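Local coordinates for D-alanyl-D-alanine carboxypeptidase (Penicillin binding protein) family protein (Francisella tularensis subsp. tularensis, PDB 6OSU) that probably removes the terminal D-alanine from peptidoglycan precursor peptides, acting as a serine-type carboxypeptidase in cell wall synthesis, at residues Ala37-Thr42 with Val303-Thr308; Asp57-Pro62 with Tyr173-Asp178. All coordinates share one frame; numbering follows the deposited sequence.

Interaction 1. Residues Ala37-Thr42 with Val303-Thr308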
loop_
_atom_site.group_PDB
_atom_site.type_symbol
_atom_site.label_atom_id
_atom_site.label_comp_id
_atom_site.label_asym_id
_atom_site.label_seq_id
_atom_site.Cartn_x
_atom_site.Cartn_y
_atom_site.Cartn_z
ATOM N N ALA A 37 4.391 18.332 -4.723
ATOM C CA ALA A 37 4.880 17.607 -3.563
ATOM C C ALA A 37 6.380 17.367 -3.713
ATOM O O ALA A 37 6.845 17.003 -4.797
ATOM C CB ALA A 37 4.151 16.276 -3.400
ATOM N N PRO A 38 7.163 17.588 -2.658
ATOM C CA PRO A 38 8.607 17.319 -2.747
ATOM C C PRO A 38 8.953 15.861 -3.021
ATOM O O PRO A 38 10.070 15.589 -3.480
ATOM C CB PRO A 38 9.137 17.774 -1.381
ATOM C CG PRO A 38 7.930 17.866 -0.493
ATOM C CD PRO A 38 6.788 18.220 -1.384
ATOM N N ALA A 39 8.047 14.917 -2.762
ATOM C CA ALA A 39 8.334 13.511 -3.005
ATOM C C ALA A 39 7.031 12.734 -3.127
ATOM O O ALA A 39 6.045 13.045 -2.455
ATOM C CB ALA A 39 9.196 12.915 -1.886
ATOM N N TRP A 40 7.044 11.715 -3.986
ATOM C CA TRP A 40 5.908 10.810 -4.106
ATOM C C TRP A 40 6.350 9.531 -4.801
ATOM O O TRP A 40 7.414 9.474 -5.423
ATOM C CB TRP A 40 4.738 11.445 -4.870
ATOM C CG TRP A 40 4.923 11.505 -6.362
ATOM C CD1 TRP A 40 4.781 10.476 -7.252
ATOM C CD2 TRP A 40 5.259 12.660 -7.138
ATOM N NE1 TRP A 40 5.023 10.917 -8.529
ATOM C CE2 TRP A 40 5.316 12.255 -8.488
ATOM C CE3 TRP A 40 5.523 13.996 -6.825
ATOM C CZ2 TRP A 40 5.625 13.137 -9.521
ATOM C CZ3 TRP A 40 5.828 14.871 -7.854
ATOM C CH2 TRP A 40 5.878 14.437 -9.184
ATOM N N VAL A 41 5.502 8.509 -4.696
ATOM C CA VAL A 41 5.694 7.252 -5.411
ATOM C C VAL A 41 4.334 6.591 -5.587
ATOM O O VAL A 41 3.464 6.686 -4.717
ATOM C CB VAL A 41 6.684 6.317 -4.680
ATOM C CG1 VAL A 41 6.069 5.773 -3.400
ATOM C CG2 VAL A 41 7.123 5.174 -5.600
ATOM N N THR A 42 4.144 5.941 -6.734
ATOM C CA THR A 42 2.959 5.141 -7.004
ATOM C C THR A 42 3.415 3.759 -7.441
ATOM O O THR A 42 4.205 3.633 -8.382
ATOM C CB THR A 42 2.068 5.772 -8.082
ATOM O OG1 THR A 42 1.778 7.132 -7.736
ATOM C CG2 THR A 42 0.755 5.000 -8.209
ATOM N N VAL A 303 2.214 7.069 -2.063
ATOM C CA VAL A 303 2.740 7.829 -0.939
ATOM C C VAL A 303 3.055 9.230 -1.437
ATOM O O VAL A 303 3.736 9.390 -2.455
ATOM C CB VAL A 303 3.995 7.172 -0.339
ATOM C CG1 VAL A 303 4.502 7.994 0.829
ATOM C CG2 VAL A 303 3.694 5.747 0.094
ATOM N N VAL A 304 2.541 10.238 -0.737
ATOM C CA VAL A 304 2.831 11.637 -1.023
ATOM C C VAL A 304 3.380 12.261 0.251
ATOM O O VAL A 304 2.795 12.096 1.327
ATOM C CB VAL A 304 1.584 12.395 -1.517
ATOM C CG1 VAL A 304 1.865 13.873 -1.596
ATOM C CG2 VAL A 304 1.150 11.882 -2.878
ATOM N N LEU A 305 4.502 12.967 0.133
ATOM C CA LEU A 305 5.196 13.527 1.282
ATOM C C LEU A 305 5.439 15.014 1.079
ATOM O O LEU A 305 5.843 15.447 -0.005
ATOM C CB LEU A 305 6.537 12.818 1.519
ATOM C CG LEU A 305 6.523 11.290 1.632
ATOM C CD1 LEU A 305 7.944 10.749 1.664
ATOM C CD2 LEU A 305 5.739 10.826 2.857
ATOM N N GLY A 306 5.180 15.792 2.127
ATOM C CA GLY A 306 5.628 17.170 2.167
ATOM C C GLY A 306 4.758 18.195 1.480
ATOM O O GLY A 306 5.246 19.289 1.182
ATOM N N THR A 307 3.488 17.893 1.218
ATOM C CA THR A 307 2.616 18.912 0.651
ATOM C C THR A 307 2.371 20.024 1.665
ATOM O O THR A 307 2.493 19.836 2.879
ATOM C CB THR A 307 1.281 18.316 0.208
ATOM O OG1 THR A 307 0.640 17.688 1.327
ATOM C CG2 THR A 307 1.498 17.304 -0.902
ATOM N N THR A 308 2.015 21.198 1.151
ATOM C CA THR A 308 1.856 22.390 1.971
ATOM C C THR A 308 0.453 22.542 2.546
ATOM O O THR A 308 0.191 23.527 3.245
ATOM C CB THR A 308 2.218 23.633 1.155
ATOM O OG1 THR A 308 1.385 23.703 -0.010
ATOM C CG2 THR A 308 3.676 23.571 0.726
#

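Interaction 2. Residues Asp57-Pro62 with Tyr173-Asp178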
loop_
_atom_site.group_PDB
_atom_site.type_symbol
_atom_site.label_atom_id
_atom_site.label_comp_id
_atom_site.label_asym_id
_atom_site.label_seq_id
_atom_site.Cartn_x
_atom_site.Cartn_y
_atom_site.Cartn_z
ATOM N N ASP A 57 13.522 8.337 -3.077
ATOM C CA ASP A 57 14.528 7.873 -2.133
ATOM C C ASP A 57 15.106 8.994 -1.278
ATOM O O ASP A 57 16.060 8.758 -0.530
ATOM C CB ASP A 57 15.657 7.152 -2.873
ATOM C CG ASP A 57 15.209 5.834 -3.467
ATOM O OD1 ASP A 57 14.447 5.100 -2.798
ATOM O OD2 ASP A 57 15.614 5.536 -4.607
ATOM N N VAL A 58 14.555 10.203 -1.365
ATOM C CA VAL A 58 15.035 11.321 -0.558
ATOM C C VAL A 58 14.475 11.187 0.850
ATOM O O VAL A 58 13.277 10.948 1.039
ATOM C CB VAL A 58 14.642 12.665 -1.195
ATOM C CG1 VAL A 58 15.043 13.823 -0.291
ATOM C CG2 VAL A 58 15.292 12.813 -2.564
ATOM N N ARG A 59 15.341 11.339 1.844
ATOM C CA ARG A 59 14.941 11.132 3.229
ATOM C C ARG A 59 14.198 12.356 3.754
ATOM O O ARG A 59 14.719 13.476 3.709
ATOM C CB ARG A 59 16.171 10.820 4.076
ATOM C CG ARG A 59 16.764 9.469 3.737
ATOM C CD ARG A 59 18.067 9.192 4.454
ATOM N NE ARG A 59 18.544 7.849 4.140
ATOM C CZ ARG A 59 19.539 7.238 4.775
ATOM N NH1 ARG A 59 20.172 7.849 5.768
ATOM N NH2 ARG A 59 19.897 6.013 4.416
ATOM N N ARG A 60 12.977 12.141 4.238
ATOM C CA ARG A 60 12.153 13.180 4.833
ATOM C C ARG A 60 11.601 12.675 6.158
ATOM O O ARG A 60 11.730 11.496 6.496
ATOM C CB ARG A 60 10.999 13.597 3.909
ATOM C CG ARG A 60 11.395 13.921 2.486
ATOM C CD ARG A 60 10.254 14.637 1.776
ATOM N NE ARG A 60 10.288 16.083 2.000
ATOM C CZ ARG A 60 9.579 16.721 2.926
ATOM N NH1 ARG A 60 8.766 16.048 3.727
ATOM N NH2 ARG A 60 9.683 18.038 3.049
ATOM N N ALA A 61 10.961 13.581 6.900
ATOM C CA ALA A 61 10.462 13.237 8.223
ATOM C C ALA A 61 9.213 12.363 8.095
ATOM O O ALA A 61 8.433 12.530 7.154
ATOM C CB ALA A 61 10.155 14.500 9.027
ATOM N N PRO A 62 9.011 11.401 9.004
ATOM C CA PRO A 62 7.911 10.446 8.815
ATOM C C PRO A 62 6.559 10.950 9.301
ATOM O O PRO A 62 5.537 10.582 8.720
ATOM C CB PRO A 62 8.361 9.218 9.624
ATOM C CG PRO A 62 9.779 9.485 10.009
ATOM C CD PRO A 62 9.910 10.967 10.080
ATOM N N TYR A 173 13.542 9.635 10.015
ATOM C CA TYR A 173 13.336 9.816 8.583
ATOM C C TYR A 173 12.799 8.543 7.948
ATOM O O TYR A 173 12.894 7.450 8.510
ATOM C CB TYR A 173 14.626 10.245 7.871
ATOM C CG TYR A 173 15.791 9.304 8.068
ATOM C CD1 TYR A 173 15.919 8.151 7.304
ATOM C CD2 TYR A 173 16.773 9.577 9.011
ATOM C CE1 TYR A 173 16.985 7.290 7.481
ATOM C CE2 TYR A 173 17.843 8.724 9.195
ATOM C CZ TYR A 173 17.946 7.582 8.426
ATOM O OH TYR A 173 19.013 6.732 8.605
ATOM N N THR A 174 12.235 8.718 6.757
ATOM C CA THR A 174 11.852 7.629 5.873
ATOM C C THR A 174 11.826 8.184 4.456
ATOM O O THR A 174 12.188 9.341 4.221
ATOM C CB THR A 174 10.499 7.025 6.258
ATOM O OG1 THR A 174 10.227 5.907 5.406
ATOM C CG2 THR A 174 9.385 8.053 6.097
ATOM N N THR A 175 11.408 7.351 3.505
ATOM C CA THR A 175 11.279 7.768 2.117
ATOM C C THR A 175 9.938 7.290 1.579
ATOM O O THR A 175 9.306 6.392 2.139
ATOM C CB THR A 175 12.417 7.228 1.227
ATOM O OG1 THR A 175 12.255 5.816 1.033
ATOM C CG2 THR A 175 13.776 7.502 1.856
ATOM N N ALA A 176 9.506 7.911 0.480
ATOM C CA ALA A 176 8.259 7.489 -0.150
ATOM C C ALA A 176 8.359 6.053 -0.642
ATOM O O ALA A 176 7.395 5.287 -0.542
ATOM C CB ALA A 176 7.902 8.436 -1.299
ATOM N N HIS A 177 9.526 5.665 -1.160
ATOM C CA HIS A 177 9.724 4.287 -1.598
ATOM C C HIS A 177 9.665 3.326 -0.417
ATOM O O HIS A 177 9.015 2.275 -0.487
ATOM C CB HIS A 177 11.060 4.161 -2.332
ATOM C CG HIS A 177 11.298 2.814 -2.940
ATOM N ND1 HIS A 177 12.534 2.418 -3.406
ATOM C CD2 HIS A 177 10.460 1.775 -3.168
ATOM C CE1 HIS A 177 12.447 1.191 -3.888
ATOM N NE2 HIS A 177 11.200 0.778 -3.756
ATOM N N ASP A 178 10.336 3.673 0.685
ATOM C CA ASP A 178 10.326 2.803 1.856
ATOM C C ASP A 178 8.920 2.653 2.422
ATOM O O ASP A 178 8.535 1.564 2.866
ATOM C CB ASP A 178 11.273 3.345 2.925
ATOM C CG ASP A 178 12.707 2.888 2.724
ATOM O OD1 ASP A 178 13.020 2.343 1.641
ATOM O OD2 ASP A 178 13.517 3.061 3.659
HETATM O O HOH W 1 14.146 4.097 -0.113
HETATM O O HOH W 2 11.054 10.251 -0.461
#

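Interaction 1. Residues Ala37-Thr42 with Val303-Thr308
Trp40 touches 303-308 through the root of its side chain, while the flat indole swings away, because CG is held between the backbone N and carbonyl carbon (chi1 77°). Of the side chain, CB stays near the other strand, 3.3 Å from Val303 O and 4.1 Å from Val304 CG2. The side chain packs on Ile33, Leu35 and Leu320, and NE1 at the indole edge is bonded to Ser52 OG. Pro38 is puckered rather than flat, and its CG and CD lie against the carbonyls of Leu305 and Gly306: Pro38 CG is 3.2 Å from Leu305 O, and Pro38 CD is equally close (3.2 Å) to Gly306 O. Gly306 suits this place because it has no side chain to crowd the ring and because its phi is positive (84°).

Strands 39-42 and 303-307 run antiparallel within the five-stranded antiparallel sheet of the penicillin-binding protein/serine beta-lactamase fold. Three backbone bonds fasten them: Leu305 N to Ala39 O, Val41 N to Val303 O, and Val303 N to Val41 O, each 3.0 Å long. At the non-hydrogen-bonded pair between them, Trp40 CA approaches Val303 O at 3.1 Å in a CA-H...O contact. Side chains alternate across the sheet. Trp40 and Val304 face helix 310-327; Ala39, Val41, Val303 and Leu305 turn to the opposite face, where helix 176-189 lies. Beta-branched Val41 and Val303 suit extended backbone and stand side by side, Val41 CG1 4.0 Å from Val303 CB. Ala37 CB rests against Val304 CG1 and Thr307 CG2, 3.8 Å from each.

Since the side chains meeting across the strands are apolar and the polar partners are main-chain groups, the backbone fixes the register, whereas the buried hydrocarbon surfaces attach the sheet to the helices on its two faces.

Interaction 2. Residues Asp57-Pro62 with Tyr173-Asp178
Arg59 lies alongside Tyr173, both side chains pointing the same way, with the guanidinium and phenol planes only 11° apart. The arginine lays its CD over the ring face (CD to the Tyr173 ring centroid 4.0 Å, a CH-pi contact) and its guanidinium over the CE1 rim. Tyr173 CG sits between its backbone N and carbonyl carbon (chi1 56°), a placement that turns the ring back beside Arg59. The far end of the arginine is steadied by Asn158, whose OD1 takes a bond from NH2. A long aliphatic stem and a flat charged head make arginine well suited to lie on a tyrosine in this partly exposed place.

Beside this pair, the backbones of Arg60 and Thr174 form a single antiparallel bridge: Arg60 N to Thr174 O is 2.9 Å and Thr174 N to Arg60 O 2.8 Å, both nearly straight. Just beyond it helix 176-189 begins, with Thr175 as N-cap: its OG1 accepts from Asp178 N at 2.9 Å. The torsion that puts OG1 there (chi1 72°) leaves the methyl CG2 resting against the carbonyls of Asp57 and Val58. The contact thus fastens the start of this helix to the loop that leads from strand 50-54 to helix 66-79, where Pro62 lies near Ser64 and Lys67 of a probable SxxK motif.

His177 lays its ring next to the Asp57 carboxylate. Asp57 OD1 lies in the plane of the imidazole at its edge, 3.3 Å from His177 ND1, in a weak hydrogen bond. A water bridges Asp57 OD1, Thr175 OG1 and Asp178 OD1; a second links Val58 O to Ala176 N. The ring of Pro62 fits against the Thr174 methyl (CB to CG2, 3.9 Å), while Thr174 OG1 is bonded to Thr159 OG1.

How the interactions relate
Interactions 1 and 2, their centres about 10 Å apart, meet at the start of helix 176-189. Ala176 lies against the sheet, its O 3.2 Å from Val41 CG1 and its N 3.4 Å from Leu305 CD1, and a side chain as small as alanine lets the helix end come this close. Arg60 also reaches across: its NH1 is 3.7 Å from Gly306 CA and bonded to Ala285 O. Both contacts lie near the predicted active site without touching it. The side chain of Pro62 is about 8 Å from that of Ser64, the likely nucleophile, Leu305 about 10 Å from it, and Val303 about 9 Å from Lys278, predicted to bind substrate.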